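Local coordinates for protein choline dehydrogenase and related flavoproteins (Aspergillus oryzae, PDB 3Q9T) that oxidises formate as a formate oxidase of the glucose-methanol-choline oxidoreductase family, using an 8-formyl-FAD cofactor, at residues W406-P411 and Y485-P490; G309-L314 and T402-H407; G321-L326 and T413-T418. All blocks are in the same frame, centred on the assembly; numbering follows the deposited sequence.

Contact 1: residues W406-P411 and Y485-P490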
loop_
_atom_site.group_PDB
_atom_site.type_symbol
_atom_site.label_atom_id
_atom_site.label_comp_id
_atom_site.label_asym_id
_atom_site.label_seq_id
_atom_site.Cartn_x
_atom_site.Cartn_y
_atom_site.Cartn_z
ATOM N N TRP A 406 -5.799 -10.600 -3.798
ATOM C CA TRP A 406 -6.359 -9.404 -3.185
ATOM C C TRP A 406 -6.524 -8.261 -4.183
ATOM O O TRP A 406 -7.294 -7.342 -3.941
ATOM C CB TRP A 406 -5.483 -8.958 -2.016
ATOM C CG TRP A 406 -5.534 -9.859 -0.836
ATOM C CD1 TRP A 406 -6.283 -10.996 -0.690
ATOM C CD2 TRP A 406 -4.816 -9.694 0.384
ATOM N NE1 TRP A 406 -6.068 -11.545 0.545
ATOM C CE2 TRP A 406 -5.173 -10.766 1.225
ATOM C CE3 TRP A 406 -3.906 -8.739 0.850
ATOM C CZ2 TRP A 406 -4.652 -10.914 2.501
ATOM C CZ3 TRP A 406 -3.388 -8.889 2.118
ATOM C CH2 TRP A 406 -3.769 -9.966 2.931
ATOM N N HIS A 407 -5.808 -8.300 -5.305
ATOM C CA HIS A 407 -5.897 -7.168 -6.234
ATOM C C HIS A 407 -6.404 -7.499 -7.619
ATOM O O HIS A 407 -6.487 -6.609 -8.450
ATOM C CB HIS A 407 -4.569 -6.400 -6.313
ATOM C CG HIS A 407 -4.217 -5.705 -5.037
ATOM N ND1 HIS A 407 -4.729 -4.473 -4.692
ATOM C CD2 HIS A 407 -3.439 -6.093 -3.996
ATOM C CE1 HIS A 407 -4.259 -4.118 -3.508
ATOM N NE2 HIS A 407 -3.481 -5.086 -3.061
ATOM N N PHE A 408 -6.748 -8.770 -7.858
ATOM C CA PHE A 408 -7.224 -9.215 -9.170
ATOM C C PHE A 408 -8.703 -9.535 -9.139
ATOM O O PHE A 408 -9.192 -10.133 -8.190
ATOM C CB PHE A 408 -6.466 -10.447 -9.642
ATOM C CG PHE A 408 -4.968 -10.312 -9.542
ATOM C CD1 PHE A 408 -4.353 -9.084 -9.742
ATOM C CD2 PHE A 408 -4.174 -11.418 -9.231
ATOM C CE1 PHE A 408 -2.960 -8.966 -9.658
ATOM C CE2 PHE A 408 -2.793 -11.308 -9.133
ATOM C CZ PHE A 408 -2.185 -10.077 -9.352
ATOM N N PRO A 409 -9.428 -9.133 -10.185
ATOM C CA PRO A 409 -10.850 -9.475 -10.177
ATOM C C PRO A 409 -11.056 -10.983 -10.285
ATOM O O PRO A 409 -10.147 -11.743 -10.652
ATOM C CB PRO A 409 -11.409 -8.744 -11.406
ATOM C CG PRO A 409 -10.232 -8.438 -12.262
ATOM C CD PRO A 409 -9.026 -8.355 -11.368
ATOM N N THR A 410 -12.256 -11.420 -9.940
ATOM C CA THR A 410 -12.618 -12.811 -10.120
ATOM C C THR A 410 -12.886 -13.057 -11.592
ATOM O O THR A 410 -13.694 -12.347 -12.200
ATOM C CB THR A 410 -13.867 -13.156 -9.321
ATOM O OG1 THR A 410 -13.613 -12.923 -7.926
ATOM C CG2 THR A 410 -14.236 -14.615 -9.547
ATOM N N PRO A 411 -12.206 -14.053 -12.183
ATOM C CA PRO A 411 -12.460 -14.305 -13.604
ATOM C C PRO A 411 -13.932 -14.654 -13.832
ATOM O O PRO A 411 -14.560 -15.258 -12.967
ATOM C CB PRO A 411 -11.556 -15.506 -13.928
ATOM C CG PRO A 411 -10.532 -15.536 -12.837
ATOM C CD PRO A 411 -11.222 -14.993 -11.613
ATOM N N TYR A 485 -3.287 -16.699 -14.723
ATOM C CA TYR A 485 -4.130 -15.553 -14.457
ATOM C C TYR A 485 -3.440 -14.720 -13.396
ATOM O O TYR A 485 -2.923 -15.268 -12.429
ATOM C CB TYR A 485 -5.495 -16.013 -13.973
ATOM C CG TYR A 485 -6.428 -14.873 -13.673
ATOM C CD1 TYR A 485 -7.153 -14.254 -14.684
ATOM C CD2 TYR A 485 -6.581 -14.407 -12.375
ATOM C CE1 TYR A 485 -8.000 -13.204 -14.406
ATOM C CE2 TYR A 485 -7.427 -13.363 -12.086
ATOM C CZ TYR A 485 -8.137 -12.765 -13.102
ATOM O OH TYR A 485 -8.975 -11.715 -12.800
ATOM N N PRO A 486 -3.418 -13.390 -13.566
ATOM C CA PRO A 486 -3.996 -12.616 -14.671
ATOM C C PRO A 486 -2.997 -12.279 -15.776
ATOM O O PRO A 486 -3.388 -11.651 -16.758
ATOM C CB PRO A 486 -4.419 -11.324 -13.984
ATOM C CG PRO A 486 -3.342 -11.119 -12.953
ATOM C CD PRO A 486 -2.963 -12.515 -12.472
ATOM N N TRP A 487 -1.734 -12.642 -15.598
ATOM C CA TRP A 487 -0.721 -12.507 -16.646
ATOM C C TRP A 487 0.367 -13.480 -16.269
ATOM O O TRP A 487 0.205 -14.216 -15.304
ATOM C CB TRP A 487 -0.167 -11.079 -16.725
ATOM C CG TRP A 487 0.191 -10.515 -15.391
ATOM C CD1 TRP A 487 1.240 -10.880 -14.605
ATOM C CD2 TRP A 487 -0.503 -9.484 -14.684
ATOM N NE1 TRP A 487 1.241 -10.142 -13.449
ATOM C CE2 TRP A 487 0.184 -9.276 -13.472
ATOM C CE3 TRP A 487 -1.638 -8.721 -14.953
ATOM C CZ2 TRP A 487 -0.232 -8.329 -12.519
ATOM C CZ3 TRP A 487 -2.048 -7.783 -14.014
ATOM C CH2 TRP A 487 -1.343 -7.596 -12.812
ATOM N N GLU A 488 1.467 -13.485 -17.016
ATOM C CA GLU A 488 2.507 -14.485 -16.835
ATOM C C GLU A 488 3.413 -14.152 -15.662
ATOM O O GLU A 488 3.824 -13.002 -15.496
ATOM C CB GLU A 488 3.373 -14.595 -18.091
ATOM C CG GLU A 488 2.622 -14.945 -19.356
ATOM C CD GLU A 488 3.324 -14.407 -20.600
ATOM O OE1 GLU A 488 4.240 -15.095 -21.117
ATOM O OE2 GLU A 488 2.967 -13.285 -21.046
ATOM N N MET A 489 3.727 -15.174 -14.870
ATOM C CA MET A 489 4.696 -15.066 -13.794
ATOM C C MET A 489 6.073 -14.916 -14.435
ATOM O O MET A 489 6.493 -15.765 -15.209
ATOM C CB MET A 489 4.621 -16.302 -12.872
ATOM C CG MET A 489 5.515 -16.218 -11.627
ATOM S SD MET A 489 4.916 -15.024 -10.402
ATOM C CE MET A 489 3.467 -15.911 -9.847
ATOM N N PRO A 490 6.775 -13.817 -14.129
ATOM C CA PRO A 490 8.020 -13.478 -14.837
ATOM C C PRO A 490 9.216 -14.325 -14.400
ATOM O O PRO A 490 10.275 -13.787 -14.075
ATOM C CB PRO A 490 8.245 -12.016 -14.437
ATOM C CG PRO A 490 7.648 -11.934 -13.046
ATOM C CD PRO A 490 6.418 -12.809 -13.110
#
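Pro486 lays CG over the face of the Phe408 ring, 3.6 Å from the centroid of that ring and only 3° off its normal, a CH-pi contact in which the proline ring crosses the aromatic side chain at about a right angle. Pro486 CD adds a touch to the same ring, 3.6 Å from Phe408 CE2. The peptide bond before Pro486 is cis, and the proline lies between two aromatic neighbours of its own segment, with CB over one face of the Tyr485 ring and CG over the Trp487 ring, offset toward its rim. The opposite face of Tyr485 receives Pro411 CG, 3.7 Å from the ring centroid and close to the normal, so two prolines clamp the phenol. Because CG of Tyr485 is anti to its backbone N (chi1 180°), the ring extends across to segment 406-411, and its hydroxyl donates to Pro409 O near the ring plane; the modelled separation is implausibly short, so its exact length is doubtful. Phe408 CE1 also lies 3.8 Å from Trp487 CH2, the two ring planes being inclined at 71°, an oblique pairing. Phe408 further packs on Arg504 of helix 494-504, and Tyr485 pairs through its backbone with Val313 of strand 308-316. At the subunit interface, Pro409 packs on Trp487 of the second subunit and Trp487 on its Pro409, which places this proline-aromatic cluster beside the dimer contact, between helix 494-504 and the large mixed sheet.

Contact 2: residues G309-L314 and T402-H407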
loop_
_atom_site.group_PDB
_atom_site.type_symbol
_atom_site.label_atom_id
_atom_site.label_comp_id
_atom_site.label_asym_id
_atom_site.label_seq_id
_atom_site.Cartn_x
_atom_site.Cartn_y
_atom_site.Cartn_z
ATOM N N GLY A 309 3.065 -15.276 1.868
ATOM C CA GLY A 309 2.547 -16.182 0.870
ATOM C C GLY A 309 2.505 -15.431 -0.444
ATOM O O GLY A 309 2.128 -14.263 -0.463
ATOM N N VAL A 310 2.943 -16.072 -1.527
ATOM C CA VAL A 310 2.636 -15.564 -2.858
ATOM C C VAL A 310 1.731 -16.551 -3.595
ATOM O O VAL A 310 2.199 -17.532 -4.162
ATOM C CB VAL A 310 3.904 -15.251 -3.694
ATOM C CG1 VAL A 310 3.522 -14.897 -5.136
ATOM C CG2 VAL A 310 4.694 -14.123 -3.048
ATOM N N PRO A 311 0.420 -16.305 -3.566
ATOM C CA PRO A 311 -0.459 -17.203 -4.315
ATOM C C PRO A 311 -0.432 -16.870 -5.797
ATOM O O PRO A 311 -0.118 -15.742 -6.177
ATOM C CB PRO A 311 -1.853 -16.890 -3.752
ATOM C CG PRO A 311 -1.632 -15.993 -2.559
ATOM C CD PRO A 311 -0.330 -15.309 -2.790
ATOM N N PHE A 312 -0.773 -17.846 -6.625
ATOM C CA PHE A 312 -0.929 -17.610 -8.047
ATOM C C PHE A 312 -2.013 -18.514 -8.621
ATOM O O PHE A 312 -2.213 -19.639 -8.151
ATOM C CB PHE A 312 0.412 -17.779 -8.779
ATOM C CG PHE A 312 0.909 -19.191 -8.848
ATOM C CD1 PHE A 312 0.432 -20.063 -9.814
ATOM C CD2 PHE A 312 1.883 -19.645 -7.963
ATOM C CE1 PHE A 312 0.913 -21.369 -9.890
ATOM C CE2 PHE A 312 2.363 -20.946 -8.037
ATOM C CZ PHE A 312 1.876 -21.810 -9.009
ATOM N N VAL A 313 -2.725 -18.007 -9.618
ATOM C CA VAL A 313 -3.839 -18.743 -10.221
ATOM C C VAL A 313 -3.523 -19.265 -11.632
ATOM O O VAL A 313 -2.982 -18.544 -12.471
ATOM C CB VAL A 313 -5.093 -17.867 -10.312
ATOM C CG1 VAL A 313 -6.162 -18.541 -11.197
ATOM C CG2 VAL A 313 -5.636 -17.556 -8.909
ATOM N N LEU A 314 -3.857 -20.528 -11.880
ATOM C CA LEU A 314 -3.851 -21.062 -13.229
ATOM C C LEU A 314 -5.273 -21.354 -13.694
ATOM O O LEU A 314 -6.072 -21.920 -12.958
ATOM C CB LEU A 314 -3.042 -22.357 -13.302
ATOM C CG LEU A 314 -1.594 -22.279 -12.847
ATOM C CD1 LEU A 314 -0.919 -23.646 -13.046
ATOM C CD2 LEU A 314 -0.892 -21.178 -13.631
ATOM N N THR A 402 -10.677 -15.916 -3.834
ATOM C CA THR A 402 -10.620 -14.474 -3.609
ATOM C C THR A 402 -9.734 -14.157 -2.430
ATOM O O THR A 402 -9.095 -13.120 -2.426
ATOM C CB THR A 402 -12.003 -13.866 -3.323
ATOM O OG1 THR A 402 -12.674 -14.675 -2.350
ATOM C CG2 THR A 402 -12.840 -13.811 -4.604
ATOM N N ALA A 403 -9.709 -15.044 -1.430
ATOM C CA ALA A 403 -8.896 -14.817 -0.230
ATOM C C ALA A 403 -7.403 -14.746 -0.533
ATOM O O ALA A 403 -6.619 -14.288 0.299
ATOM C CB ALA A 403 -9.164 -15.893 0.825
ATOM N N PHE A 404 -7.008 -15.211 -1.716
ATOM C CA PHE A 404 -5.592 -15.278 -2.070
ATOM C C PHE A 404 -5.245 -14.476 -3.318
ATOM O O PHE A 404 -4.221 -14.719 -3.940
ATOM C CB PHE A 404 -5.175 -16.728 -2.275
ATOM C CG PHE A 404 -5.318 -17.576 -1.049
ATOM C CD1 PHE A 404 -4.387 -17.495 -0.027
ATOM C CD2 PHE A 404 -6.388 -18.457 -0.916
ATOM C CE1 PHE A 404 -4.506 -18.275 1.102
ATOM C CE2 PHE A 404 -6.506 -19.263 0.227
ATOM C CZ PHE A 404 -5.557 -19.160 1.231
ATOM N N GLN A 405 -6.109 -13.532 -3.679
ATOM C CA GLN A 405 -5.952 -12.730 -4.892
ATOM C C GLN A 405 -6.530 -11.362 -4.589
ATOM O O GLN A 405 -7.621 -11.005 -5.044
ATOM C CB GLN A 405 -6.715 -13.347 -6.067
ATOM C CG GLN A 405 -6.144 -14.641 -6.599
ATOM C CD GLN A 405 -4.848 -14.455 -7.362
ATOM O OE1 GLN A 405 -4.857 -14.386 -8.583
ATOM N NE2 GLN A 405 -3.727 -14.392 -6.648
ATOM N N TRP A 406 -5.799 -10.600 -3.798
ATOM C CA TRP A 406 -6.359 -9.404 -3.185
ATOM C C TRP A 406 -6.524 -8.261 -4.183
ATOM O O TRP A 406 -7.294 -7.342 -3.941
ATOM C CB TRP A 406 -5.483 -8.958 -2.016
ATOM C CG TRP A 406 -5.534 -9.859 -0.836
ATOM C CD1 TRP A 406 -6.283 -10.996 -0.690
ATOM C CD2 TRP A 406 -4.816 -9.694 0.384
ATOM N NE1 TRP A 406 -6.068 -11.545 0.545
ATOM C CE2 TRP A 406 -5.173 -10.766 1.225
ATOM C CE3 TRP A 406 -3.906 -8.739 0.850
ATOM C CZ2 TRP A 406 -4.652 -10.914 2.501
ATOM C CZ3 TRP A 406 -3.388 -8.889 2.118
ATOM C CH2 TRP A 406 -3.769 -9.966 2.931
ATOM N N HIS A 407 -5.808 -8.300 -5.305
ATOM C CA HIS A 407 -5.897 -7.168 -6.234
ATOM C C HIS A 407 -6.404 -7.499 -7.619
ATOM O O HIS A 407 -6.487 -6.609 -8.450
ATOM C CB HIS A 407 -4.569 -6.400 -6.313
ATOM C CG HIS A 407 -4.217 -5.705 -5.037
ATOM N ND1 HIS A 407 -4.729 -4.473 -4.692
ATOM C CD2 HIS A 407 -3.439 -6.093 -3.996
ATOM C CE1 HIS A 407 -4.259 -4.118 -3.508
ATOM N NE2 HIS A 407 -3.481 -5.086 -3.061
HETATM O O HOH W 1 -0.869 -13.365 -6.965
HETATM O O HOH W 2 -2.662 -15.079 -9.847
#
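Pro311 and Phe404 bring the backbones nearest, their CA atoms 5.9 Å apart, yet no direct hydrogen bond crosses between segments 309-314 and 402-407. The Pro311 ring lies crosswise to the Phe404 side chain, with Pro311 CG 3.6 Å from Phe404 CB. Gln405 does the polar work. Its chain bends at chi2 (-72°), and Gln405 NE2 donates to Phe404 O at 2.8 Å along a nearly straight line (166°), the acceptor lying in the amide plane, which fixes the amide's rotation. Two waters then join that amide to the strand: one accepts from Gln405 NE2 and donates to Pro311 O, the other accepts from Val313 N and donates to Gln405 OE1. These backbone atoms lie on the strand edge that pairs with Gln506 at Gly309 and with Tyr485 at Val313, so in this mixed sheet of the GMC fold the hydrated glutamine serves the stretch between two short partner strands. Val313 CG2 also touches the amide, 3.3 Å from Gln405 OE1. The Phe404 ring leads away from the strand, to about 4 Å from the side chain of the FAD-binding Tyr98 and about 7 Å from the cofactor itself.

Contact 3: residues G321-L326 and T413-T418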
loop_
_atom_site.group_PDB
_atom_site.type_symbol
_atom_site.label_atom_id
_atom_site.label_comp_id
_atom_site.label_asym_id
_atom_site.label_seq_id
_atom_site.Cartn_x
_atom_site.Cartn_y
_atom_site.Cartn_z
ATOM N N GLY A 321 -11.554 -27.802 -11.690
ATOM C CA GLY A 321 -11.665 -26.906 -10.562
ATOM C C GLY A 321 -13.140 -26.734 -10.285
ATOM O O GLY A 321 -13.955 -27.171 -11.076
ATOM N N MET A 322 -13.482 -26.088 -9.181
ATOM C CA MET A 322 -14.861 -26.031 -8.728
ATOM C C MET A 322 -15.588 -24.732 -9.052
ATOM O O MET A 322 -16.737 -24.539 -8.641
ATOM C CB MET A 322 -14.887 -26.299 -7.226
ATOM C CG MET A 322 -14.386 -27.696 -6.875
ATOM S SD MET A 322 -15.476 -28.949 -7.566
ATOM C CE MET A 322 -17.063 -28.456 -6.865
ATOM N N ASP A 323 -14.925 -23.842 -9.786
ATOM C CA ASP A 323 -15.485 -22.529 -10.091
ATOM C C ASP A 323 -16.914 -22.595 -10.630
ATOM O O ASP A 323 -17.787 -21.819 -10.222
ATOM C CB ASP A 323 -14.595 -21.785 -11.093
ATOM C CG ASP A 323 -13.141 -21.709 -10.640
ATOM O OD1 ASP A 323 -12.543 -22.768 -10.338
ATOM O OD2 ASP A 323 -12.601 -20.584 -10.584
ATOM N N ASP A 324 -17.152 -23.513 -11.559
ATOM C CA ASP A 324 -18.439 -23.549 -12.253
ATOM C C ASP A 324 -19.560 -24.094 -11.368
ATOM O O ASP A 324 -20.737 -23.946 -11.679
ATOM C CB ASP A 324 -18.346 -24.358 -13.543
ATOM C CG ASP A 324 -19.227 -23.788 -14.647
ATOM O OD1 ASP A 324 -19.185 -22.553 -14.867
ATOM O OD2 ASP A 324 -19.971 -24.570 -15.282
ATOM N N VAL A 325 -19.179 -24.721 -10.263
ATOM C CA VAL A 325 -20.146 -25.305 -9.358
ATOM C C VAL A 325 -20.403 -24.392 -8.168
ATOM O O VAL A 325 -21.549 -24.166 -7.787
ATOM C CB VAL A 325 -19.671 -26.666 -8.842
ATOM C CG1 VAL A 325 -20.730 -27.271 -7.936
ATOM C CG2 VAL A 325 -19.323 -27.600 -10.016
ATOM N N LEU A 326 -19.335 -23.849 -7.593
ATOM C CA LEU A 326 -19.465 -23.094 -6.355
ATOM C C LEU A 326 -19.450 -21.577 -6.528
ATOM O O LEU A 326 -20.144 -20.856 -5.801
ATOM C CB LEU A 326 -18.398 -23.537 -5.358
ATOM C CG LEU A 326 -18.561 -24.989 -4.901
ATOM C CD1 LEU A 326 -17.343 -25.460 -4.098
ATOM C CD2 LEU A 326 -19.844 -25.131 -4.097
ATOM N N THR A 413 -15.158 -16.536 -16.407
ATOM C CA THR A 413 -15.299 -17.869 -16.996
ATOM C C THR A 413 -14.147 -18.792 -16.606
ATOM O O THR A 413 -13.120 -18.343 -16.098
ATOM C CB THR A 413 -15.232 -17.794 -18.526
ATOM O OG1 THR A 413 -13.881 -17.508 -18.921
ATOM C CG2 THR A 413 -16.165 -16.710 -19.071
ATOM N N GLY A 414 -14.301 -20.082 -16.886
ATOM C CA GLY A 414 -13.214 -21.033 -16.713
ATOM C C GLY A 414 -13.080 -21.590 -15.305
ATOM O O GLY A 414 -13.501 -20.979 -14.329
ATOM N N ASP A 415 -12.496 -22.770 -15.200
ATOM C CA ASP A 415 -12.188 -23.320 -13.894
ATOM C C ASP A 415 -10.735 -22.944 -13.561
ATOM O O ASP A 415 -9.920 -22.726 -14.455
ATOM C CB ASP A 415 -12.407 -24.836 -13.876
ATOM C CG ASP A 415 -13.887 -25.218 -13.950
ATOM O OD1 ASP A 415 -14.731 -24.512 -13.360
ATOM O OD2 ASP A 415 -14.214 -26.234 -14.598
ATOM N N HIS A 416 -10.419 -22.825 -12.284
ATOM C CA HIS A 416 -9.074 -22.416 -11.913
ATOM C C HIS A 416 -8.487 -23.258 -10.796
ATOM O O HIS A 416 -9.201 -23.962 -10.089
ATOM C CB HIS A 416 -9.086 -20.946 -11.517
ATOM C CG HIS A 416 -9.584 -20.049 -12.606
ATOM N ND1 HIS A 416 -10.925 -19.917 -12.902
ATOM C CD2 HIS A 416 -8.920 -19.281 -13.503
ATOM C CE1 HIS A 416 -11.066 -19.086 -13.920
ATOM N NE2 HIS A 416 -9.866 -18.684 -14.302
ATOM N N LEU A 417 -7.171 -23.193 -10.667
ATOM C CA LEU A 417 -6.481 -23.692 -9.494
ATOM C C LEU A 417 -5.821 -22.483 -8.827
ATOM O O LEU A 417 -5.243 -21.640 -9.504
ATOM C CB LEU A 417 -5.435 -24.725 -9.906
ATOM C CG LEU A 417 -4.312 -25.052 -8.913
ATOM C CD1 LEU A 417 -4.821 -25.859 -7.727
ATOM C CD2 LEU A 417 -3.199 -25.803 -9.618
ATOM N N THR A 418 -5.921 -22.378 -7.509
ATOM C CA THR A 418 -5.190 -21.343 -6.784
ATOM C C THR A 418 -4.096 -21.994 -5.936
ATOM O O THR A 418 -4.391 -22.694 -4.968
ATOM C CB THR A 418 -6.115 -20.504 -5.873
ATOM O OG1 THR A 418 -7.179 -19.929 -6.643
ATOM C CG2 THR A 418 -5.324 -19.387 -5.179
HETATM O O HOH W 3 -16.236 -26.705 -12.260
#
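The start of helix 323-327 is tied to strand 415-423 by two aspartates, Asp323 reaching from helix to strand and Asp415 in the reverse direction. Asp323 holds CG anti to its carbonyl carbon (chi1 -53°), which presents both carboxylate oxygens to His416. Asp323 OD1 takes the His416 N hydrogen at 2.9 Å, and Asp323 OD2 takes that of His416 ND1, also at 2.9 Å with an N-H...O angle of 144°. Both donors come from well above the carboxylate plane, and that plane is turned 46° from the imidazole, so the grip is two-pronged without being coplanar. Phe400 N supplies OD2 with a further donor. In return Asp415 OD1 accepts from Asp324 N at 3.2 Å, met nearly end-on, and from a water that also donates to Gly321 O, while Gly319 N binds its OD2. Asp323 OD1 and Asp415 OD1 lie 4.1 Å apart; the surrounding N-H donors, with a long, weak ion pair from Arg328 to Asp415, would ease this like-charge approach. Away from the annotated FAD sites, the arrangement is a His-carboxylate hydrogen bond combined with side-chain-to-backbone bonds, here joining a helix's first turn to a strand of the mixed sheet.

All three contacts lie on the same side of the chain's centre and converge on one mixed sheet. Contacts 1 and 2 have centres 8 Å apart, while contact 3 is 14 Å from each. Along the chain the order is 309-314, 321-326, 402-407 overlapping 406-411, then 413-418 and 485-490, so segments of different contacts interleave. Strand 308-316 is central: it has strand 415-423 along one edge, with a probable hydrogen bond from Leu417 N to Leu314 O, and segment 485-490 beside the other. Pro411 of contact 1 also packs on His416 of contact 3. With Phe404 near the cofactor, the 402-411 loop spans from the flavin's surroundings to the second subunit, which contacts 1 and 2 both touch.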